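Local coordinates for protein uracil-DNA glycosylase (Sulfolobus tokodaii str. 7, PDB 4ZBY) that belongs to the uracil-DNA glycosylase superfamily and holds an iron/sulfur cluster and a uracil in its single-chain alpha/beta fold, at residues N90-D93 and P94-D97; F137-I140 and T141-R144; L169-P172 and N173-K176. All blocks are in the same frame, centred on the assembly; numbering follows the deposited sequence.

Overall arrangement
The three contacts follow one another along the chain, and each lies where a loop turns into a helix: contact 1 at the start of helix 96-113, contact 2 at the short helix 140-143, contact 3 at the start of helix 172-190. Their centres are about 20 Å apart between contacts 1 and 2, 25 Å between 1 and 3, and 18 Å between 2 and 3, and none touches another. Contacts 2 and 3 are nonetheless related through Tyr163, which meets side chains of both, and through Asp181 of helix 172-190, which pairs with Arg144. The junctions are thus spread over the fold, contact 1 by the iron/sulfur cluster and the uracil, the Pro94 side chain about 8 Å from each, the others on the surface.

Contact 1: N90-D93 and P94-D97; sequences NNRD and PEED
Arg92 reaches forward along the loop before helix 96-113 and meets Glu95, the residue at its N-cap position. The arginine sets out with CG between its own backbone N and carbonyl carbon (chi1 77°) and then runs extended as far as NE, which carries the guanidinium forward along the chain instead of out from it. There NH1 donates to the carbonyl oxygen of the next residue, with Arg92 NH1 to Asp93 O at 3.0 Å. The bond is fairly straight at the hydrogen and stays in the guanidinium plane, but reaches the oxygen from above its carbonyl plane.

Glu95 comes at the same group from a different direction. Its chain bends at the second torsion and crosses that of Arg92 at about a right angle, placing CG over one guanidinium face, with Glu95 CG 3.6 Å from Arg92 NH1. The carboxylate follows over the same group, its plane turned 41° from that of the guanidinium. Glu95 OE2 is also 3.6 Å from Arg92 NH1, a long salt bridge of charge alone, since the oxygen lies well out of the guanidinium plane and no N-H points at it. Pro94 CA sits at the guanidinium edge, 3.8 Å from Arg92 NH1, while the proline ring packs on Glu42 and Val84, residues that line the uracil and iron/sulfur cluster pockets respectively.

The second charged partner is Glu98, in the first turn of the helix, whose OE2 makes a salt bridge with Arg92 NH2 and whose OE1 accepts from Glu95 N. The guanidinium is therefore fixed in rotation by a directional bond to Asp93 O and by the Glu98 pair, whereas Glu95 adds charge attraction from above the plane. Arg92 probably offsets the charge of two glutamates at the helix start, Glu98 by direct pairing and Glu95 through space.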
loop_
_atom_site.group_PDB
_atom_site.type_symbol
_atom_site.label_atom_id
_atom_site.label_comp_id
_atom_site.label_asym_id
_atom_site.label_seq_id
_atom_site.Cartn_x
_atom_site.Cartn_y
_atom_site.Cartn_z
ATOM N N ASN A 90 19.459 4.997 -4.486
ATOM C CA ASN A 90 20.320 5.233 -3.316
ATOM C C ASN A 90 19.640 4.920 -1.982
ATOM O O ASN A 90 20.076 5.437 -0.953
ATOM C CB ASN A 90 20.805 6.705 -3.269
ATOM C CG ASN A 90 21.539 7.145 -4.520
ATOM O OD1 ASN A 90 22.294 6.373 -5.116
ATOM N ND2 ASN A 90 21.375 8.430 -4.892
ATOM N N ASN A 91 18.596 4.086 -2.002
ATOM C CA ASN A 91 17.831 3.683 -0.804
ATOM C C ASN A 91 16.988 4.839 -0.214
ATOM O O ASN A 91 16.426 4.710 0.874
ATOM C CB ASN A 91 18.782 3.091 0.267
ATOM C CG ASN A 91 18.050 2.299 1.357
ATOM O OD1 ASN A 91 17.054 1.632 1.093
ATOM N ND2 ASN A 91 18.551 2.375 2.590
ATOM N N ARG A 92 16.864 5.954 -0.938
ATOM C CA ARG A 92 16.127 7.112 -0.401
ATOM C C ARG A 92 14.609 6.972 -0.509
ATOM O O ARG A 92 14.061 6.103 -1.223
ATOM C CB ARG A 92 16.571 8.427 -1.068
ATOM C CG ARG A 92 16.013 8.680 -2.489
ATOM C CD ARG A 92 16.103 10.187 -2.771
ATOM N NE ARG A 92 16.010 10.524 -4.198
ATOM C CZ ARG A 92 14.870 10.523 -4.888
ATOM N NH1 ARG A 92 13.721 10.163 -4.312
ATOM N NH2 ARG A 92 14.894 10.855 -6.172
ATOM N N ASP A 93 13.907 7.831 0.227
ATOM C CA ASP A 93 12.451 7.912 0.087
ATOM C C ASP A 93 12.083 8.775 -1.119
ATOM O O ASP A 93 12.860 9.628 -1.514
ATOM C CB ASP A 93 11.827 8.504 1.360
ATOM C CG ASP A 93 12.305 7.805 2.620
ATOM O OD1 ASP A 93 12.007 6.606 2.774
ATOM O OD2 ASP A 93 12.978 8.448 3.451
ATOM N N PRO A 94 10.862 8.594 -1.671
ATOM C CA PRO A 94 10.369 9.429 -2.775
ATOM C C PRO A 94 10.399 10.899 -2.422
ATOM O O PRO A 94 10.157 11.234 -1.267
ATOM C CB PRO A 94 8.917 8.968 -2.957
ATOM C CG PRO A 94 8.923 7.570 -2.496
ATOM C CD PRO A 94 9.949 7.487 -1.374
ATOM N N GLU A 95 10.713 11.758 -3.385
ATOM C CA GLU A 95 10.572 13.199 -3.179
ATOM C C GLU A 95 9.096 13.537 -3.172
ATOM O O GLU A 95 8.273 12.714 -3.568
ATOM C CB GLU A 95 11.251 14.010 -4.279
ATOM C CG GLU A 95 12.595 13.527 -4.726
ATOM C CD GLU A 95 13.697 14.096 -3.907
ATOM O OE1 GLU A 95 14.248 15.147 -4.298
ATOM O OE2 GLU A 95 14.009 13.493 -2.862
ATOM N N GLU A 96 8.748 14.750 -2.745
ATOM C CA GLU A 96 7.345 15.139 -2.781
ATOM C C GLU A 96 6.873 15.267 -4.229
ATOM O O GLU A 96 5.750 14.871 -4.534
ATOM C CB GLU A 96 7.101 16.445 -2.008
ATOM C CG GLU A 96 7.108 16.293 -0.476
ATOM C CD GLU A 96 6.124 15.245 0.054
ATOM O OE1 GLU A 96 5.022 15.075 -0.518
ATOM O OE2 GLU A 96 6.456 14.578 1.055
ATOM N N ASP A 97 7.727 15.776 -5.116
ATOM C CA ASP A 97 7.338 15.919 -6.514
ATOM C C ASP A 97 7.140 14.548 -7.166
ATOM O O ASP A 97 6.416 14.419 -8.156
ATOM C CB ASP A 97 8.363 16.745 -7.297
ATOM C CG ASP A 97 9.624 15.964 -7.639
ATOM O OD1 ASP A 97 10.247 15.409 -6.721
ATOM O OD2 ASP A 97 10.003 15.909 -8.831
#

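Contact 2: F137-I140 and T141-R144; sequences FSSI and TKVR
Ser139 takes the N-cap position of helix 140-143 and turns its hydroxyl onto the first helical turn, with Ser139 OG accepting from Lys142 N at 3.2 Å. That position of OG, between its backbone N and carbonyl carbon (chi1 69°), brings it within reach of the Lys142 amide. The bonds from Val143 N and Lys142 N to Ser139 O are weak, whereas Arg144 N to Ile140 O, at 3.0 Å, closes the turn more firmly.

The packed side centres on buried Val143. Val143 CG2 lies 4.1 Å from Phe137 CE1 and 4.2 Å from Ile140 CD1, and both neighbouring side chains cross the valine at about a right angle. Its other branch meets a polar atom, with Val143 CG1 3.4 Å from Ser138 OG.

The outer side is looser. Lys142 runs out extended into solvent after its CB passes 3.3 Å from Ser138 OG, and exposed Thr141 has its side chain about 3 Å from a MES molecule, probably from the crystallisation liquor.

Phe137, Ile140 and Val143 all rest on Thr126 of helix 123-133. Beyond the turn, Val143 O is hydrogen-bonded to Tyr148 OH on strand 148-152, and Arg144 forms a salt bridge with Asp181 of helix 172-190.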
loop_
_atom_site.group_PDB
_atom_site.type_symbol
_atom_site.label_atom_id
_atom_site.label_comp_id
_atom_site.label_asym_id
_atom_site.label_seq_id
_atom_site.Cartn_x
_atom_site.Cartn_y
_atom_site.Cartn_z
ATOM N N PHE A 137 -2.853 14.259 9.968
ATOM C CA PHE A 137 -1.724 13.363 10.144
ATOM C C PHE A 137 -0.660 14.014 11.014
ATOM O O PHE A 137 -0.126 15.066 10.673
ATOM C CB PHE A 137 -1.133 12.961 8.793
ATOM C CG PHE A 137 0.046 12.017 8.898
ATOM C CD1 PHE A 137 -0.149 10.665 9.004
ATOM C CD2 PHE A 137 1.352 12.509 8.936
ATOM C CE1 PHE A 137 0.913 9.802 9.121
ATOM C CE2 PHE A 137 2.416 11.657 9.049
ATOM C CZ PHE A 137 2.204 10.288 9.126
ATOM N N SER A 138 -0.382 13.371 12.146
ATOM C CA SER A 138 0.652 13.788 13.082
ATOM C C SER A 138 1.929 12.996 12.812
ATOM O O SER A 138 2.886 13.520 12.260
ATOM C CB SER A 138 0.179 13.587 14.518
ATOM O OG SER A 138 -0.382 12.294 14.669
ATOM N N SER A 139 1.931 11.718 13.175
ATOM C CA SER A 139 3.042 10.827 12.854
ATOM C C SER A 139 2.488 9.419 12.702
ATOM O O SER A 139 1.402 9.145 13.180
ATOM C CB SER A 139 4.115 10.875 13.941
ATOM O OG SER A 139 3.639 10.280 15.136
ATOM N N ILE A 140 3.216 8.524 12.046
ATOM C CA ILE A 140 2.726 7.162 11.962
ATOM C C ILE A 140 2.609 6.536 13.361
ATOM O O ILE A 140 1.688 5.769 13.604
ATOM C CB ILE A 140 3.622 6.286 11.035
ATOM C CG1 ILE A 140 2.942 4.941 10.739
ATOM C CG2 ILE A 140 5.032 6.115 11.604
ATOM C CD1 ILE A 140 1.593 5.094 10.030
ATOM N N THR A 141 3.500 6.883 14.279
ATOM C CA THR A 141 3.459 6.304 15.621
ATOM C C THR A 141 2.142 6.672 16.296
ATOM O O THR A 141 1.497 5.847 16.971
ATOM C CB THR A 141 4.656 6.770 16.474
ATOM O OG1 THR A 141 5.869 6.267 15.899
ATOM C CG2 THR A 141 4.551 6.255 17.894
ATOM N N LYS A 142 1.706 7.901 16.062
ATOM C CA LYS A 142 0.548 8.431 16.785
ATOM C C LYS A 142 -0.766 7.983 16.165
ATOM O O LYS A 142 -1.809 7.981 16.840
ATOM C CB LYS A 142 0.603 9.954 16.825
ATOM C CG LYS A 142 1.539 10.480 17.892
ATOM C CD LYS A 142 1.703 11.982 17.797
ATOM C CE LYS A 142 2.597 12.492 18.902
ATOM N NZ LYS A 142 2.724 13.960 18.846
ATOM N N VAL A 143 -0.734 7.607 14.891
ATOM C CA VAL A 143 -1.987 7.330 14.207
ATOM C C VAL A 143 -2.200 5.863 13.879
ATOM O O VAL A 143 -3.314 5.479 13.549
ATOM C CB VAL A 143 -2.133 8.151 12.897
ATOM C CG1 VAL A 143 -1.871 9.649 13.153
ATOM C CG2 VAL A 143 -1.258 7.572 11.757
ATOM N N ARG A 144 -1.155 5.039 13.952
ATOM C CA ARG A 144 -1.326 3.622 13.601
ATOM C C ARG A 144 -2.175 2.880 14.625
ATOM O O ARG A 144 -2.351 3.342 15.789
ATOM C CB ARG A 144 0.033 2.921 13.461
ATOM C CG ARG A 144 0.877 2.926 14.758
ATOM C CD ARG A 144 1.418 1.522 15.085
ATOM N NE ARG A 144 0.369 0.618 15.555
ATOM C CZ ARG A 144 -0.034 0.518 16.816
ATOM N NH1 ARG A 144 0.496 1.288 17.763
ATOM N NH2 ARG A 144 -0.993 -0.341 17.141
#

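Contact 3: L169-P172 and N173-K176; sequences LYNP and NLRK
Asn171 directs its CG opposite the backbone N (chi1 -173°), beside its own carbonyl carbon, and this swings the amide across the first turn of helix 172-190 towards Leu174. From the N-cap position its oxygen takes up an amide of that turn, Leu174 N to Asn171 OD1 being 3.1 Å. The bond is nearly straight at the hydrogen, 167°, yet the donor stands well above the amide plane, 66° out of it, so the N-H comes at the oxygen over a face and not along a lone pair.

Leu174 also lies against the body of the same amide. The two side chains cross obliquely, with Leu174 CB 3.5 Å from Asn171 CG and Leu174 CD2 3.6 Å from Asn171 ND2. Asn173, likewise with CG turned away from its backbone N, sends its amide outward to a water molecule at 3.1 Å from Asn173 ND2. That water also accepts a weak bond from Asn171 ND2, linking the two asparagines on the exposed side.

Backbone bonds run alongside the cap. Asn171 O accepts from Arg175 N at 2.9 Å, and Pro172 O accepts from Lys176 N at 3.1 Å. Arg175 leads away to form a salt bridge with Glu179 one turn on, and packs against Leu62, Gln65 and Met66 of helix 58-71.

Asn171 thus serves the helix start twice, with its side-chain oxygen and its backbone carbonyl. Pro172, which has no N-H to satisfy, suits the first helical position, and the partly negative OD1 is probably favoured beside the positive end of the helix dipole.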
loop_
_atom_site.group_PDB
_atom_site.type_symbol
_atom_site.label_atom_id
_atom_site.label_comp_id
_atom_site.label_asym_id
_atom_site.label_seq_id
_atom_site.Cartn_x
_atom_site.Cartn_y
_atom_site.Cartn_z
ATOM N N LEU A 169 11.284 -6.328 10.605
ATOM C CA LEU A 169 12.232 -7.386 10.276
ATOM C C LEU A 169 13.222 -7.701 11.394
ATOM O O LEU A 169 13.500 -8.863 11.661
ATOM C CB LEU A 169 12.999 -7.012 9.011
ATOM C CG LEU A 169 12.219 -7.106 7.702
ATOM C CD1 LEU A 169 13.068 -6.511 6.582
ATOM C CD2 LEU A 169 11.870 -8.557 7.402
ATOM N N TYR A 170 13.754 -6.676 12.047
ATOM C CA TYR A 170 14.794 -6.901 13.048
ATOM C C TYR A 170 14.423 -6.294 14.392
ATOM O O TYR A 170 15.284 -5.893 15.159
ATOM C CB TYR A 170 16.132 -6.340 12.548
ATOM C CG TYR A 170 16.410 -6.705 11.108
ATOM C CD1 TYR A 170 16.870 -7.971 10.765
ATOM C CD2 TYR A 170 16.192 -5.790 10.091
ATOM C CE1 TYR A 170 17.113 -8.315 9.440
ATOM C CE2 TYR A 170 16.428 -6.118 8.768
ATOM C CZ TYR A 170 16.887 -7.380 8.446
ATOM O OH TYR A 170 17.107 -7.700 7.118
ATOM N N ASN A 171 13.129 -6.257 14.678
ATOM C CA ASN A 171 12.616 -5.660 15.905
ATOM C C ASN A 171 11.441 -6.481 16.404
ATOM O O ASN A 171 10.302 -6.258 15.975
ATOM C CB ASN A 171 12.195 -4.213 15.638
ATOM C CG ASN A 171 11.806 -3.472 16.893
ATOM O OD1 ASN A 171 11.353 -4.064 17.871
ATOM N ND2 ASN A 171 11.971 -2.157 16.867
ATOM N N PRO A 172 11.713 -7.453 17.284
ATOM C CA PRO A 172 10.692 -8.392 17.764
ATOM C C PRO A 172 9.470 -7.696 18.355
ATOM O O PRO A 172 8.333 -8.134 18.136
ATOM C CB PRO A 172 11.435 -9.197 18.822
ATOM C CG PRO A 172 12.853 -9.164 18.363
ATOM C CD PRO A 172 13.049 -7.788 17.807
ATOM N N ASN A 173 9.693 -6.610 19.083
ATOM C CA ASN A 173 8.572 -5.908 19.672
ATOM C C ASN A 173 7.685 -5.200 18.647
ATOM O O ASN A 173 6.450 -5.238 18.737
ATOM C CB ASN A 173 9.053 -4.895 20.681
ATOM C CG ASN A 173 7.916 -4.175 21.303
ATOM O OD1 ASN A 173 7.230 -4.726 22.161
ATOM N ND2 ASN A 173 7.665 -2.954 20.850
ATOM N N LEU A 174 8.312 -4.542 17.682
ATOM C CA LEU A 174 7.569 -3.850 16.641
ATOM C C LEU A 174 6.823 -4.860 15.781
ATOM O O LEU A 174 5.713 -4.605 15.314
ATOM C CB LEU A 174 8.511 -3.006 15.786
ATOM C CG LEU A 174 8.091 -1.558 15.566
ATOM C CD1 LEU A 174 7.587 -0.968 16.879
ATOM C CD2 LEU A 174 9.266 -0.752 15.018
ATOM N N ARG A 175 7.431 -6.018 15.586
ATOM C CA ARG A 175 6.758 -7.077 14.861
ATOM C C ARG A 175 5.490 -7.516 15.580
ATOM O O ARG A 175 4.454 -7.715 14.951
ATOM C CB ARG A 175 7.668 -8.276 14.666
ATOM C CG ARG A 175 7.139 -9.177 13.566
ATOM C CD ARG A 175 7.906 -10.462 13.476
ATOM N NE ARG A 175 7.050 -11.555 13.020
ATOM C CZ ARG A 175 7.465 -12.538 12.230
ATOM N NH1 ARG A 175 6.631 -13.503 11.870
ATOM N NH2 ARG A 175 8.719 -12.548 11.798
ATOM N N LYS A 176 5.575 -7.686 16.898
ATOM C CA LYS A 176 4.402 -8.108 17.642
ATOM C C LYS A 176 3.288 -7.085 17.491
ATOM O O LYS A 176 2.107 -7.450 17.416
ATOM C CB LYS A 176 4.754 -8.326 19.119
ATOM C CG LYS A 176 5.322 -9.693 19.387
ATOM C CD LYS A 176 4.211 -10.721 19.321
ATOM C CE LYS A 176 4.731 -12.143 19.376
ATOM N NZ LYS A 176 3.598 -13.114 19.371
HETATM O O HOH W 1 10.257 -1.516 19.848
#